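Local coordinates for putative signal recognition particle protein (Chaetomium thermophilum, PDB 5CK4) that binds GDP in this structure and probably acts as the Arf-like GTPase beta subunit of the signal recognition particle receptor at the endoplasmic reticulum membrane, at residues A[23-28]-A[128-133]; A[194-199]-A[212-217]. One frame throughout, in Å; residues are numbered along the deposited sequence.

Contact 1: A[23-28]-A[128-133]. With GDP (guanosine-5'-diphosphate), chain C.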
loop_
_atom_site.group_PDB
_atom_site.type_symbol
_atom_site.label_atom_id
_atom_site.label_comp_id
_atom_site.label_asym_id
_atom_site.label_seq_id
_atom_site.Cartn_x
_atom_site.Cartn_y
_atom_site.Cartn_z
ATOM N N LEU A 23 7.486 0.834 1.759
ATOM C CA LEU A 23 6.717 0.302 2.886
ATOM C C LEU A 23 5.765 -0.797 2.446
ATOM O O LEU A 23 4.949 -0.616 1.539
ATOM C CB LEU A 23 5.912 1.398 3.605
ATOM C CG LEU A 23 6.645 2.276 4.624
ATOM C CD1 LEU A 23 5.711 3.351 5.154
ATOM C CD2 LEU A 23 7.207 1.440 5.773
ATOM N N LEU A 24 5.857 -1.934 3.116
ATOM C CA LEU A 24 4.951 -3.039 2.868
ATOM C C LEU A 24 3.886 -3.022 3.976
ATOM O O LEU A 24 4.190 -3.263 5.145
ATOM C CB LEU A 24 5.748 -4.348 2.854
ATOM C CG LEU A 24 4.949 -5.640 2.639
ATOM C CD1 LEU A 24 4.168 -5.568 1.341
ATOM C CD2 LEU A 24 5.879 -6.856 2.660
ATOM N N ILE A 25 2.648 -2.712 3.598
ATOM C CA ILE A 25 1.556 -2.441 4.532
ATOM C C ILE A 25 0.404 -3.404 4.232
ATOM O O ILE A 25 0.187 -3.755 3.080
ATOM C CB ILE A 25 1.019 -1.005 4.299
ATOM C CG1 ILE A 25 2.091 0.036 4.609
ATOM C CG2 ILE A 25 -0.213 -0.706 5.146
ATOM C CD1 ILE A 25 1.603 1.475 4.375
ATOM N N GLY A 26 -0.343 -3.819 5.253
ATOM C CA GLY A 26 -1.551 -4.599 5.018
ATOM C C GLY A 26 -2.008 -5.335 6.257
ATOM O O GLY A 26 -1.264 -5.423 7.235
ATOM N N PRO A 27 -3.237 -5.876 6.226
ATOM C CA PRO A 27 -3.735 -6.589 7.405
ATOM C C PRO A 27 -2.943 -7.868 7.636
ATOM O O PRO A 27 -2.323 -8.389 6.706
ATOM C CB PRO A 27 -5.180 -6.929 7.031
ATOM C CG PRO A 27 -5.191 -6.965 5.530
ATOM C CD PRO A 27 -4.172 -5.944 5.086
ATOM N N SER A 28 -2.968 -8.370 8.862
ATOM C CA SER A 28 -2.317 -9.638 9.164
ATOM C C SER A 28 -2.862 -10.759 8.271
ATOM O O SER A 28 -4.036 -10.757 7.921
ATOM C CB SER A 28 -2.532 -9.995 10.629
ATOM O OG SER A 28 -1.971 -9.004 11.472
ATOM N N GLN A 128 1.875 7.417 10.317
ATOM C CA GLN A 128 2.607 8.641 10.628
ATOM C C GLN A 128 3.675 8.936 9.586
ATOM O O GLN A 128 3.896 10.088 9.245
ATOM C CB GLN A 128 3.221 8.588 12.027
ATOM C CG GLN A 128 2.195 8.497 13.141
ATOM C CD GLN A 128 1.002 9.411 12.925
ATOM O OE1 GLN A 128 1.101 10.632 13.072
ATOM N NE2 GLN A 128 -0.139 8.819 12.575
ATOM N N HIS A 129 4.322 7.895 9.071
ATOM C CA HIS A 129 5.270 8.061 7.971
ATOM C C HIS A 129 4.608 8.665 6.731
ATOM O O HIS A 129 5.232 9.419 5.991
ATOM C CB HIS A 129 5.906 6.720 7.593
ATOM C CG HIS A 129 6.733 6.106 8.683
ATOM N ND1 HIS A 129 7.777 6.771 9.291
ATOM C CD2 HIS A 129 6.684 4.881 9.258
ATOM C CE1 HIS A 129 8.327 5.988 10.201
ATOM N NE2 HIS A 129 7.683 4.834 10.200
ATOM N N LEU A 130 3.347 8.315 6.494
ATOM C CA LEU A 130 2.669 8.729 5.269
ATOM C C LEU A 130 2.199 10.185 5.320
ATOM O O LEU A 130 1.933 10.786 4.292
ATOM C CB LEU A 130 1.513 7.774 4.946
ATOM C CG LEU A 130 1.953 6.298 4.871
ATOM C CD1 LEU A 130 0.784 5.322 4.673
ATOM C CD2 LEU A 130 2.986 6.103 3.782
ATOM N N LEU A 131 2.124 10.751 6.521
ATOM C CA LEU A 131 1.685 12.138 6.696
ATOM C C LEU A 131 2.799 13.149 6.425
ATOM O O LEU A 131 2.541 14.315 6.112
ATOM C CB LEU A 131 1.151 12.333 8.117
ATOM C CG LEU A 131 -0.151 11.590 8.444
ATOM C CD1 LEU A 131 -0.466 11.683 9.935
ATOM C CD2 LEU A 131 -1.294 12.168 7.620
ATOM N N ASN A 132 4.036 12.681 6.535
ATOM C CA ASN A 132 5.221 13.528 6.504
ATOM C C ASN A 132 5.572 14.001 5.091
ATOM O O ASN A 132 5.752 13.182 4.195
ATOM C CB ASN A 132 6.389 12.728 7.094
ATOM C CG ASN A 132 7.544 13.599 7.532
ATOM O OD1 ASN A 132 7.855 14.611 6.905
ATOM N ND2 ASN A 132 8.197 13.200 8.616
ATOM N N PRO A 133 5.692 15.324 4.892
ATOM C CA PRO A 133 6.061 15.907 3.593
ATOM C C PRO A 133 7.305 15.272 2.955
ATOM O O PRO A 133 7.368 15.167 1.731
ATOM C CB PRO A 133 6.325 17.375 3.937
ATOM C CG PRO A 133 5.411 17.640 5.086
ATOM C CD PRO A 133 5.378 16.362 5.891
HETATM P PB GDP C . 1.503 -11.651 7.246
HETATM O O1B GDP C . 2.950 -11.369 7.529
HETATM O O2B GDP C . 0.927 -10.535 6.387
HETATM O O3B GDP C . 0.660 -11.741 8.498
HETATM O O3A GDP C . 1.307 -13.006 6.411
HETATM P PA GDP C . 2.275 -14.300 6.385
HETATM O O1A GDP C . 3.529 -14.010 5.624
HETATM O O2A GDP C . 2.532 -14.853 7.764
HETATM O "O5'" GDP C . 1.298 -15.220 5.524
HETATM C "C5'" GDP C . 0.046 -15.619 6.059
HETATM C "C4'" GDP C . -0.285 -16.985 5.481
HETATM O "O4'" GDP C . -0.599 -16.849 4.094
HETATM C "C3'" GDP C . 0.893 -17.947 5.567
HETATM O "O3'" GDP C . 0.354 -19.249 5.802
HETATM C "C2'" GDP C . 1.492 -17.923 4.173
HETATM O "O2'" GDP C . 2.123 -19.149 3.815
HETATM C "C1'" GDP C . 0.257 -17.706 3.328
HETATM N N9 GDP C . 0.564 -17.075 2.027
HETATM C C8 GDP C . 1.337 -15.994 1.792
HETATM N N7 GDP C . 1.351 -15.703 0.461
HETATM C C5 GDP C . 0.556 -16.596 -0.149
HETATM C C6 GDP C . 0.140 -16.868 -1.532
HETATM O O6 GDP C . 0.542 -16.129 -2.461
HETATM N N1 GDP C . -0.707 -17.895 -1.736
HETATM C C2 GDP C . -1.148 -18.692 -0.739
HETATM N N2 GDP C . -1.987 -19.719 -1.024
HETATM N N3 GDP C . -0.798 -18.504 0.556
HETATM C C4 GDP C . 0.042 -17.494 0.889
#
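L23 and L130 meet with similar first torsions: in each, CG stands opposite the carbonyl carbon and beside the backbone N (chi1 -81° in L23, -55° in L130), and each side chain points into the interface between strand and helix. I25 has its CG1 branch placed the same way, with the chain then running straight on to CD1 (chi2 179°). That methyl meets the CD1 of L130 tip to tip at 3.9 Å. The other methyl of L130, CD2, lies 4.1 Å from CD1 of L23, so one leucine fork serves two strand residues. L23 CD1 also comes within 4.2 Å of H129 CB, the two side chains crossing at about a right angle; the polar end of H129 is used otherwise, its NE2 hydrogen-bonding to Y97 OH. The touch is carbon on carbon throughout, methyl ends of the leucines and I25 plus the CB of H129, with the backbones well apart: the nearest CA atoms, those of L23 and H129, are 9.4 Å from each other. L137 adds to the apolar cluster beside L23 and H129, and Y188 packs on I25. Beyond I25 the chain turns into G26, P27 and S28, the last of these within 3.7 Å of GDP, from its C to O3B of the nucleotide. This is helix-on-sheet packing in a P-loop GTPase, helix 123-131 packed on the strand that runs into the phosphate-binding loop.

Contact 2: A[194-199]-A[212-217]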
loop_
_atom_site.group_PDB
_atom_site.type_symbol
_atom_site.label_atom_id
_atom_site.label_comp_id
_atom_site.label_asym_id
_atom_site.label_seq_id
_atom_site.Cartn_x
_atom_site.Cartn_y
_atom_site.Cartn_z
ATOM N N LEU A 194 -5.751 8.344 2.531
ATOM C CA LEU A 194 -6.104 9.666 3.075
ATOM C C LEU A 194 -4.875 10.330 3.693
ATOM O O LEU A 194 -4.704 11.541 3.614
ATOM C CB LEU A 194 -7.218 9.563 4.124
ATOM C CG LEU A 194 -7.768 10.913 4.603
ATOM C CD1 LEU A 194 -8.424 11.678 3.425
ATOM C CD2 LEU A 194 -8.752 10.751 5.764
ATOM N N SER A 195 -4.009 9.525 4.294
ATOM C CA SER A 195 -2.775 10.062 4.877
ATOM C C SER A 195 -1.889 10.669 3.781
ATOM O O SER A 195 -1.359 11.762 3.941
ATOM C CB SER A 195 -2.017 8.979 5.647
ATOM O OG SER A 195 -2.735 8.611 6.815
ATOM N N LEU A 196 -1.747 9.962 2.662
ATOM C CA LEU A 196 -0.920 10.459 1.561
ATOM C C LEU A 196 -1.568 11.683 0.927
ATOM O O LEU A 196 -0.884 12.581 0.434
ATOM C CB LEU A 196 -0.734 9.366 0.504
ATOM C CG LEU A 196 0.194 8.239 0.963
ATOM C CD1 LEU A 196 0.170 7.067 -0.011
ATOM C CD2 LEU A 196 1.629 8.756 1.173
ATOM N N GLN A 197 -2.892 11.707 0.948
ATOM C CA GLN A 197 -3.637 12.848 0.419
ATOM C C GLN A 197 -3.406 14.086 1.285
ATOM O O GLN A 197 -3.232 15.191 0.763
ATOM C CB GLN A 197 -5.129 12.534 0.330
ATOM C CG GLN A 197 -5.990 13.694 -0.193
ATOM C CD GLN A 197 -7.447 13.289 -0.368
ATOM O OE1 GLN A 197 -7.742 12.209 -0.875
ATOM N NE2 GLN A 197 -8.365 14.141 0.084
ATOM N N LYS A 198 -3.410 13.906 2.606
ATOM C CA LYS A 198 -3.182 15.030 3.518
ATOM C C LYS A 198 -1.752 15.531 3.378
ATOM O O LYS A 198 -1.485 16.737 3.475
ATOM C CB LYS A 198 -3.431 14.626 4.967
ATOM C CG LYS A 198 -4.882 14.372 5.307
ATOM C CD LYS A 198 -5.011 13.907 6.748
ATOM C CE LYS A 198 -6.459 13.756 7.128
ATOM N NZ LYS A 198 -6.645 13.651 8.599
ATOM N N ARG A 199 -0.834 14.594 3.155
ATOM C CA ARG A 199 0.563 14.935 2.896
ATOM C C ARG A 199 0.687 15.854 1.675
ATOM O O ARG A 199 1.385 16.863 1.724
ATOM C CB ARG A 199 1.388 13.667 2.687
ATOM C CG ARG A 199 2.844 13.910 2.327
ATOM C CD ARG A 199 3.572 12.586 2.102
ATOM N NE ARG A 199 4.948 12.773 1.645
ATOM C CZ ARG A 199 5.328 12.628 0.381
ATOM N NH1 ARG A 199 4.434 12.293 -0.540
ATOM N NH2 ARG A 199 6.591 12.799 0.036
ATOM N N ILE A 212 4.729 9.453 -3.894
ATOM C CA ILE A 212 4.806 8.129 -3.316
ATOM C C ILE A 212 3.668 7.303 -3.910
ATOM O O ILE A 212 2.548 7.339 -3.416
ATOM C CB ILE A 212 4.714 8.169 -1.776
ATOM C CG1 ILE A 212 5.836 9.038 -1.199
ATOM C CG2 ILE A 212 4.817 6.760 -1.183
ATOM C CD1 ILE A 212 5.731 9.238 0.302
ATOM N N PRO A 213 3.948 6.584 -5.010
ATOM C CA PRO A 213 2.910 5.726 -5.605
ATOM C C PRO A 213 2.507 4.548 -4.715
ATOM O O PRO A 213 3.267 4.160 -3.835
ATOM C CB PRO A 213 3.577 5.200 -6.875
ATOM C CG PRO A 213 5.055 5.346 -6.633
ATOM C CD PRO A 213 5.194 6.579 -5.791
ATOM N N VAL A 214 1.328 3.979 -4.958
ATOM C CA VAL A 214 0.812 2.909 -4.110
ATOM C C VAL A 214 0.391 1.745 -4.994
ATOM O O VAL A 214 -0.469 1.897 -5.871
ATOM C CB VAL A 214 -0.411 3.368 -3.273
ATOM C CG1 VAL A 214 -0.974 2.212 -2.446
ATOM C CG2 VAL A 214 -0.026 4.509 -2.345
ATOM N N LEU A 215 1.013 0.595 -4.770
ATOM C CA LEU A 215 0.640 -0.614 -5.479
ATOM C C LEU A 215 -0.273 -1.396 -4.560
ATOM O O LEU A 215 0.133 -1.776 -3.459
ATOM C CB LEU A 215 1.885 -1.453 -5.804
ATOM C CG LEU A 215 1.597 -2.798 -6.472
ATOM C CD1 LEU A 215 0.947 -2.600 -7.841
ATOM C CD2 LEU A 215 2.890 -3.598 -6.611
ATOM N N ILE A 216 -1.506 -1.624 -4.990
ATOM C CA ILE A 216 -2.379 -2.516 -4.241
ATOM C C ILE A 216 -2.168 -3.931 -4.774
ATOM O O ILE A 216 -2.601 -4.274 -5.874
ATOM C CB ILE A 216 -3.852 -2.089 -4.313
ATOM C CG1 ILE A 216 -4.008 -0.693 -3.705
ATOM C CG2 ILE A 216 -4.727 -3.110 -3.554
ATOM C CD1 ILE A 216 -5.343 -0.034 -3.953
ATOM N N ALA A 217 -1.455 -4.731 -3.992
ATOM C CA ALA A 217 -1.042 -6.060 -4.419
ATOM C C ALA A 217 -2.062 -7.102 -3.956
ATOM O O ALA A 217 -2.165 -7.418 -2.758
ATOM C CB ALA A 217 0.356 -6.364 -3.882
#
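The guanidinium of R199 lies flat against the end of I212: CD1 of the isoleucine sits 3.3 Å above the plane, over its centre, and 3.4 Å from R199 CZ. The two side chains cross at about a right angle. The contact is a methyl on the face, and the N-H groups bond to other partners. R199 gets there extended as far as NE, with CG opposite the backbone N (chi1 176°). Its hydrogen bonds fix the rotation of the plane: NE gives one to N132 O, NH1 one to S210 O, and NH2 a weak one to P133 O. The buried guanidinium is thereby met by three backbone carbonyls, which probably help to offset its charge, while its face rests on hydrocarbon. One turn back along the helix, L196 puts CD1 against V214 CG2 at 3.5 Å, tight for two methyls, and the side chains run at a slant to each other. The other methyl, CD2, is 4.2 Å from I212 CD1, which thus touches both helix residues. Around this core, L130 of helix 123-131 packs on L196 and V165 of strand 159-170 on I212; P213, whose side chain points away from helix 180-201, and L215 instead meet W311 of helix 306-313.

In the fold
Contact 1 closes before contact 2 opens along the chain, yet their centres are only 8 Å apart and each lies about 7 Å from the centre of the chain. Both pack a helix on the same mixed sheet: strand 21-25 meets helix 123-131, strand 214-219 meets helix 180-201, and strand 159-170 runs between the two strands, parallel to both. The helices also touch each other directly, S195 packing against L127, L130 and L131, and R199 joins the two contacts through the loop after helix 123-131. Together they form one part of the buried core, with strand 21-25 running from it to the nucleotide site.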